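Local coordinates for fibronectin type III domain-containing protein (Simiduia agarivorans, PDB 6P2K), which probably hydrolyses the beta-1,4-glucan backbone of xyloglucan or related glucans through its family 74 glycoside hydrolase module, here two beta-propellers, at residues B[664-678]-B[705-719]. Sequence-based numbering, arbitrary orientation.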
loop_
_atom_site.group_PDB
_atom_site.type_symbol
_atom_site.label_atom_id
_atom_site.label_comp_id
_atom_site.label_asym_id
_atom_site.label_seq_id
_atom_site.Cartn_x
_atom_site.Cartn_y
_atom_site.Cartn_z
ATOM N N PHE B 664 -44.648 -21.154 -31.025
ATOM C CA PHE B 664 -44.448 -20.132 -32.048
ATOM C C PHE B 664 -43.825 -20.755 -33.287
ATOM O O PHE B 664 -42.812 -21.453 -33.191
ATOM C CB PHE B 664 -43.573 -18.978 -31.543
ATOM C CG PHE B 664 -43.851 -17.672 -32.235
ATOM C CD1 PHE B 664 -45.122 -17.120 -32.210
ATOM C CD2 PHE B 664 -42.850 -17.006 -32.920
ATOM C CE1 PHE B 664 -45.388 -15.919 -32.847
ATOM C CE2 PHE B 664 -43.108 -15.806 -33.558
ATOM C CZ PHE B 664 -44.381 -15.262 -33.521
ATOM N N THR B 665 -44.425 -20.487 -34.439
ATOM C CA THR B 665 -44.014 -21.017 -35.730
ATOM C C THR B 665 -43.882 -19.881 -36.729
ATOM O O THR B 665 -44.327 -18.756 -36.472
ATOM C CB THR B 665 -45.041 -22.041 -36.239
ATOM O OG1 THR B 665 -46.279 -21.371 -36.510
ATOM C CG2 THR B 665 -45.273 -23.131 -35.206
ATOM N N PRO B 666 -43.256 -20.133 -37.884
ATOM C CA PRO B 666 -43.257 -19.111 -38.946
ATOM C C PRO B 666 -44.645 -18.635 -39.338
ATOM O O PRO B 666 -44.810 -17.457 -39.683
ATOM C CB PRO B 666 -42.556 -19.826 -40.109
ATOM C CG PRO B 666 -41.637 -20.786 -39.443
ATOM C CD PRO B 666 -42.343 -21.247 -38.196
ATOM N N ALA B 667 -45.653 -19.512 -39.302
ATOM C CA ALA B 667 -47.012 -19.081 -39.613
ATOM C C ALA B 667 -47.517 -18.072 -38.589
ATOM O O ALA B 667 -48.161 -17.078 -38.949
ATOM C CB ALA B 667 -47.945 -20.289 -39.683
ATOM N N ASP B 668 -47.241 -18.313 -37.305
ATOM C CA ASP B 668 -47.623 -17.353 -36.273
ATOM C C ASP B 668 -46.926 -16.015 -36.482
ATOM O O ASP B 668 -47.530 -14.954 -36.284
ATOM C CB ASP B 668 -47.296 -17.901 -34.885
ATOM C CG ASP B 668 -47.947 -19.238 -34.609
ATOM O OD1 ASP B 668 -49.087 -19.452 -35.068
ATOM O OD2 ASP B 668 -47.315 -20.071 -33.926
ATOM N N ALA B 669 -45.650 -16.047 -36.873
ATOM C CA ALA B 669 -44.910 -14.809 -37.090
ATOM C C ALA B 669 -45.486 -14.015 -38.257
ATOM O O ALA B 669 -45.611 -12.786 -38.179
ATOM C CB ALA B 669 -43.431 -15.120 -37.324
ATOM N N MET B 670 -45.850 -14.698 -39.344
ATOM C CA MET B 670 -46.392 -13.995 -40.502
ATOM C C MET B 670 -47.783 -13.443 -40.227
ATOM O O MET B 670 -48.185 -12.452 -40.847
ATOM C CB MET B 670 -46.412 -14.922 -41.715
ATOM C CG MET B 670 -45.023 -15.272 -42.230
ATOM S SD MET B 670 -45.062 -16.250 -43.740
ATOM C CE MET B 670 -46.050 -15.198 -44.799
ATOM N N ALA B 671 -48.529 -14.063 -39.310
ATOM C CA ALA B 671 -49.832 -13.528 -38.933
ATOM C C ALA B 671 -49.694 -12.304 -38.034
ATOM O O ALA B 671 -50.433 -11.326 -38.196
ATOM C CB ALA B 671 -50.665 -14.607 -38.240
ATOM N N VAL B 672 -48.753 -12.336 -37.087
ATOM C CA VAL B 672 -48.573 -11.213 -36.173
ATOM C C VAL B 672 -47.856 -10.055 -36.862
ATOM O O VAL B 672 -48.122 -8.886 -36.559
ATOM C CB VAL B 672 -47.816 -11.684 -34.918
ATOM C CG1 VAL B 672 -47.455 -10.511 -34.017
ATOM C CG2 VAL B 672 -48.647 -12.706 -34.154
ATOM N N ARG B 673 -46.960 -10.349 -37.804
ATOM C CA ARG B 673 -46.218 -9.335 -38.554
ATOM C C ARG B 673 -46.355 -9.651 -40.038
ATOM O O ARG B 673 -45.569 -10.430 -40.595
ATOM C CB ARG B 673 -44.752 -9.297 -38.126
ATOM C CG ARG B 673 -43.904 -8.238 -38.824
ATOM C CD ARG B 673 -42.586 -8.056 -38.088
ATOM N NE ARG B 673 -41.645 -7.206 -38.810
ATOM C CZ ARG B 673 -41.658 -5.878 -38.778
ATOM N NH1 ARG B 673 -42.574 -5.235 -38.063
ATOM N NH2 ARG B 673 -40.757 -5.193 -39.465
ATOM N N PRO B 674 -47.354 -9.072 -40.706
ATOM C CA PRO B 674 -47.562 -9.364 -42.129
ATOM C C PRO B 674 -46.363 -8.952 -42.968
ATOM O O PRO B 674 -45.652 -7.996 -42.650
ATOM C CB PRO B 674 -48.804 -8.536 -42.483
ATOM C CG PRO B 674 -49.505 -8.326 -41.171
ATOM C CD PRO B 674 -48.409 -8.203 -40.156
ATOM N N THR B 675 -46.145 -9.688 -44.063
ATOM C CA THR B 675 -45.034 -9.386 -44.961
ATOM C C THR B 675 -45.131 -7.982 -45.537
ATOM O O THR B 675 -44.141 -7.479 -46.079
ATOM C CB THR B 675 -44.970 -10.414 -46.092
ATOM O OG1 THR B 675 -46.170 -10.349 -46.872
ATOM C CG2 THR B 675 -44.835 -11.821 -45.517
ATOM N N SER B 676 -46.291 -7.338 -45.418
ATOM C CA SER B 676 -46.443 -5.931 -45.756
ATOM C C SER B 676 -45.408 -5.034 -45.078
ATOM O O SER B 676 -45.171 -3.922 -45.559
ATOM C CB SER B 676 -47.858 -5.488 -45.379
ATOM O OG SER B 676 -47.856 -4.847 -44.108
ATOM N N ASN B 677 -44.823 -5.468 -43.964
ATOM C CA ASN B 677 -43.866 -4.646 -43.225
ATOM C C ASN B 677 -42.449 -4.704 -43.789
ATOM O O ASN B 677 -41.603 -3.895 -43.388
ATOM C CB ASN B 677 -43.841 -5.070 -41.751
ATOM C CG ASN B 677 -45.150 -4.791 -41.052
ATOM O OD1 ASN B 677 -45.397 -3.675 -40.602
ATOM N ND2 ASN B 677 -46.011 -5.801 -40.980
ATOM N N LEU B 678 -42.175 -5.623 -44.709
ATOM C CA LEU B 678 -40.825 -5.898 -45.186
ATOM C C LEU B 678 -40.665 -5.346 -46.594
ATOM O O LEU B 678 -41.366 -5.776 -47.517
ATOM C CB LEU B 678 -40.547 -7.398 -45.162
ATOM C CG LEU B 678 -40.887 -8.048 -43.825
ATOM C CD1 LEU B 678 -40.733 -9.540 -43.943
ATOM C CD2 LEU B 678 -40.002 -7.493 -42.715
ATOM N N MET B 705 -38.084 -13.762 -29.199
ATOM C CA MET B 705 -37.324 -14.439 -30.242
ATOM C C MET B 705 -37.264 -13.525 -31.459
ATOM O O MET B 705 -38.011 -12.548 -31.562
ATOM C CB MET B 705 -37.939 -15.798 -30.599
ATOM C CG MET B 705 -39.344 -15.725 -31.184
ATOM S SD MET B 705 -39.358 -15.509 -32.978
ATOM C CE MET B 705 -38.498 -16.988 -33.506
ATOM N N SER B 706 -36.373 -13.863 -32.391
ATOM C CA SER B 706 -36.182 -13.057 -33.591
ATOM C C SER B 706 -35.891 -13.961 -34.779
ATOM O O SER B 706 -34.958 -14.769 -34.731
ATOM C CB SER B 706 -35.044 -12.048 -33.396
ATOM O OG SER B 706 -34.574 -11.555 -34.637
ATOM N N TYR B 707 -36.683 -13.814 -35.842
ATOM C CA TYR B 707 -36.502 -14.588 -37.069
ATOM C C TYR B 707 -35.555 -13.843 -38.002
ATOM O O TYR B 707 -35.799 -12.680 -38.345
ATOM C CB TYR B 707 -37.844 -14.834 -37.755
ATOM C CG TYR B 707 -38.541 -16.102 -37.315
ATOM C CD1 TYR B 707 -37.915 -17.336 -37.429
ATOM C CD2 TYR B 707 -39.829 -16.065 -36.792
ATOM C CE1 TYR B 707 -38.546 -18.499 -37.034
ATOM C CE2 TYR B 707 -40.471 -17.223 -36.392
ATOM C CZ TYR B 707 -39.823 -18.437 -36.514
ATOM O OH TYR B 707 -40.458 -19.593 -36.117
ATOM N N TYR B 708 -34.489 -14.518 -38.428
ATOM C CA TYR B 708 -33.415 -13.858 -39.160
ATOM C C TYR B 708 -32.658 -14.892 -39.981
ATOM O O TYR B 708 -32.287 -15.947 -39.458
ATOM C CB TYR B 708 -32.478 -13.143 -38.179
ATOM C CG TYR B 708 -31.216 -12.584 -38.786
ATOM C CD1 TYR B 708 -31.235 -11.397 -39.507
ATOM C CD2 TYR B 708 -30.000 -13.232 -38.620
ATOM C CE1 TYR B 708 -30.076 -10.877 -40.054
ATOM C CE2 TYR B 708 -28.838 -12.720 -39.161
ATOM C CZ TYR B 708 -28.881 -11.545 -39.878
ATOM O OH TYR B 708 -27.722 -11.038 -40.423
ATOM N N ASP B 709 -32.429 -14.589 -41.259
ATOM C CA ASP B 709 -31.706 -15.476 -42.173
ATOM C C ASP B 709 -30.340 -14.853 -42.450
ATOM O O ASP B 709 -30.220 -13.922 -43.253
ATOM C CB ASP B 709 -32.493 -15.700 -43.462
ATOM C CG ASP B 709 -31.928 -16.834 -44.309
ATOM O OD1 ASP B 709 -30.739 -17.184 -44.143
ATOM O OD2 ASP B 709 -32.677 -17.376 -45.151
ATOM N N HIS B 710 -29.309 -15.385 -41.789
ATOM C CA HIS B 710 -27.964 -14.842 -41.920
ATOM C C HIS B 710 -27.398 -15.004 -43.325
ATOM O O HIS B 710 -26.434 -14.314 -43.672
ATOM C CB HIS B 710 -27.033 -15.516 -40.911
ATOM C CG HIS B 710 -26.575 -16.879 -41.328
ATOM N ND1 HIS B 710 -27.311 -18.020 -41.084
ATOM C CD2 HIS B 710 -25.456 -17.286 -41.976
ATOM C CE1 HIS B 710 -26.666 -19.069 -41.563
ATOM N NE2 HIS B 710 -25.538 -18.651 -42.110
ATOM N N ASP B 711 -27.960 -15.905 -44.133
ATOM C CA ASP B 711 -27.453 -16.093 -45.489
ATOM C C ASP B 711 -27.686 -14.864 -46.355
ATOM O O ASP B 711 -26.936 -14.626 -47.308
ATOM C CB ASP B 711 -28.103 -17.317 -46.133
ATOM C CG ASP B 711 -27.529 -18.617 -45.618
ATOM O OD1 ASP B 711 -26.309 -18.665 -45.354
ATOM O OD2 ASP B 711 -28.298 -19.590 -45.479
ATOM N N TYR B 712 -28.711 -14.074 -46.041
ATOM C CA TYR B 712 -29.000 -12.865 -46.792
ATOM C C TYR B 712 -29.099 -11.623 -45.918
ATOM O O TYR B 712 -29.432 -10.551 -46.435
ATOM C CB TYR B 712 -30.304 -13.032 -47.591
ATOM C CG TYR B 712 -30.407 -14.351 -48.325
ATOM C CD1 TYR B 712 -29.631 -14.606 -49.448
ATOM C CD2 TYR B 712 -31.278 -15.342 -47.892
ATOM C CE1 TYR B 712 -29.718 -15.811 -50.123
ATOM C CE2 TYR B 712 -31.374 -16.551 -48.557
ATOM C CZ TYR B 712 -30.591 -16.781 -49.673
ATOM O OH TYR B 712 -30.683 -17.983 -50.343
ATOM N N GLN B 713 -28.818 -11.734 -44.616
ATOM C CA GLN B 713 -28.904 -10.610 -43.680
ATOM C C GLN B 713 -30.308 -10.009 -43.664
ATOM O O GLN B 713 -30.484 -8.791 -43.625
ATOM C CB GLN B 713 -27.860 -9.536 -43.996
ATOM C CG GLN B 713 -26.432 -10.036 -43.968
ATOM C CD GLN B 713 -25.473 -9.081 -44.649
ATOM O OE1 GLN B 713 -24.326 -9.430 -44.930
ATOM N NE2 GLN B 713 -25.941 -7.864 -44.922
ATOM N N LEU B 714 -31.315 -10.874 -43.696
ATOM C CA LEU B 714 -32.709 -10.461 -43.675
ATOM C C LEU B 714 -33.311 -10.797 -42.320
ATOM O O LEU B 714 -33.249 -11.948 -41.874
ATOM C CB LEU B 714 -33.497 -11.141 -44.795
ATOM C CG LEU B 714 -33.018 -10.804 -46.208
ATOM C CD1 LEU B 714 -33.668 -11.718 -47.235
ATOM C CD2 LEU B 714 -33.307 -9.344 -46.526
ATOM N N GLY B 715 -33.876 -9.789 -41.663
ATOM C CA GLY B 715 -34.569 -9.998 -40.408
ATOM C C GLY B 715 -36.066 -9.851 -40.573
ATOM O O GLY B 715 -36.545 -8.791 -40.989
ATOM N N TYR B 716 -36.820 -10.909 -40.266
ATOM C CA TYR B 716 -38.268 -10.832 -40.421
ATOM C C TYR B 716 -38.886 -9.946 -39.348
ATOM O O TYR B 716 -39.705 -9.070 -39.648
ATOM C CB TYR B 716 -38.894 -12.228 -40.386
ATOM C CG TYR B 716 -40.317 -12.207 -40.885
ATOM C CD1 TYR B 716 -41.363 -11.841 -40.047
ATOM C CD2 TYR B 716 -40.613 -12.516 -42.205
ATOM C CE1 TYR B 716 -42.666 -11.795 -40.509
ATOM C CE2 TYR B 716 -41.914 -12.476 -42.674
ATOM C CZ TYR B 716 -42.935 -12.114 -41.821
ATOM O OH TYR B 716 -44.231 -12.072 -42.281
ATOM N N GLY B 717 -38.516 -10.168 -38.091
ATOM C CA GLY B 717 -39.089 -9.397 -37.007
ATOM C C GLY B 717 -38.766 -9.941 -35.633
ATOM O O GLY B 717 -38.315 -11.082 -35.491
ATOM N N VAL B 718 -38.988 -9.118 -34.612
ATOM C CA VAL B 718 -38.785 -9.489 -33.216
ATOM C C VAL B 718 -40.154 -9.681 -32.585
ATOM O O VAL B 718 -41.045 -8.840 -32.756
ATOM C CB VAL B 718 -37.975 -8.420 -32.462
ATOM C CG1 VAL B 718 -37.601 -8.915 -31.066
ATOM C CG2 VAL B 718 -36.737 -8.042 -33.261
ATOM N N PHE B 719 -40.327 -10.785 -31.864
ATOM C CA PHE B 719 -41.628 -11.154 -31.323
ATOM C C PHE B 719 -41.534 -11.395 -29.825
ATOM O O PHE B 719 -40.610 -12.057 -29.346
ATOM C CB PHE B 719 -42.182 -12.394 -32.030
ATOM C CG PHE B 719 -42.326 -12.218 -33.513
ATOM C CD1 PHE B 719 -41.270 -12.513 -34.367
ATOM C CD2 PHE B 719 -43.508 -11.729 -34.054
ATOM C CE1 PHE B 719 -41.398 -12.340 -35.733
ATOM C CE2 PHE B 719 -43.645 -11.556 -35.418
ATOM C CZ PHE B 719 -42.589 -11.862 -36.261
HETATM O O HOH W 1 -38.237 -6.466 -40.079
#
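Two hydrogen bonds tie R673 to Y716, one running each way. The Y716 hydroxyl donates to R673 O (OH to O 2.7 Å), arriving almost in line with the carbonyl at 167°. R673 NE gives its N-H to Y716 O at 2.8 Å, in the guanidinium plane. With CG anti to the backbone N (chi1 -178°) and the chain extended to NE, the arginine reaches across; NH2 donates to a water also within hydrogen-bonding reach of G715 O, while NH1 forms a salt bridge with D733.

Apolar groups pack against the Y716 ring from several directions. L678 CD1 sits over one face, 3.8 Å from the centroid, in a CH-pi contact; T675 CG2 meets the edge and M670 CG packs by the hydroxyl. Cutting Y716 back to an alanine is likely to leave R673 O without this donor and open a gap beside L678 and M670.

A second, aromatic cluster joins F664 and helix 666-672 to M705, Y707 and F719. F664 CE2 rests over one face of F719, 3.7 Å from its CG, the ring planes inclined at 52°, and M705 SD makes an oblique Met-aromatic contact with the F664 ring. A669 CB wedges between F719 CZ (3.5 Å) and Y707 CE2 (3.7 Å). P666 CD abuts the Y707 hydroxyl, which is hydrogen-bonded to W648 O.

Helix 666-672, nearly perpendicular to strand 714-719, and its flanks pack on part of the hairpin; the helix begins the connection from outer strand 661-664 to the next four-stranded sheet: packing between successive blades of a beta-propeller, as in the seven-bladed GH74 fold.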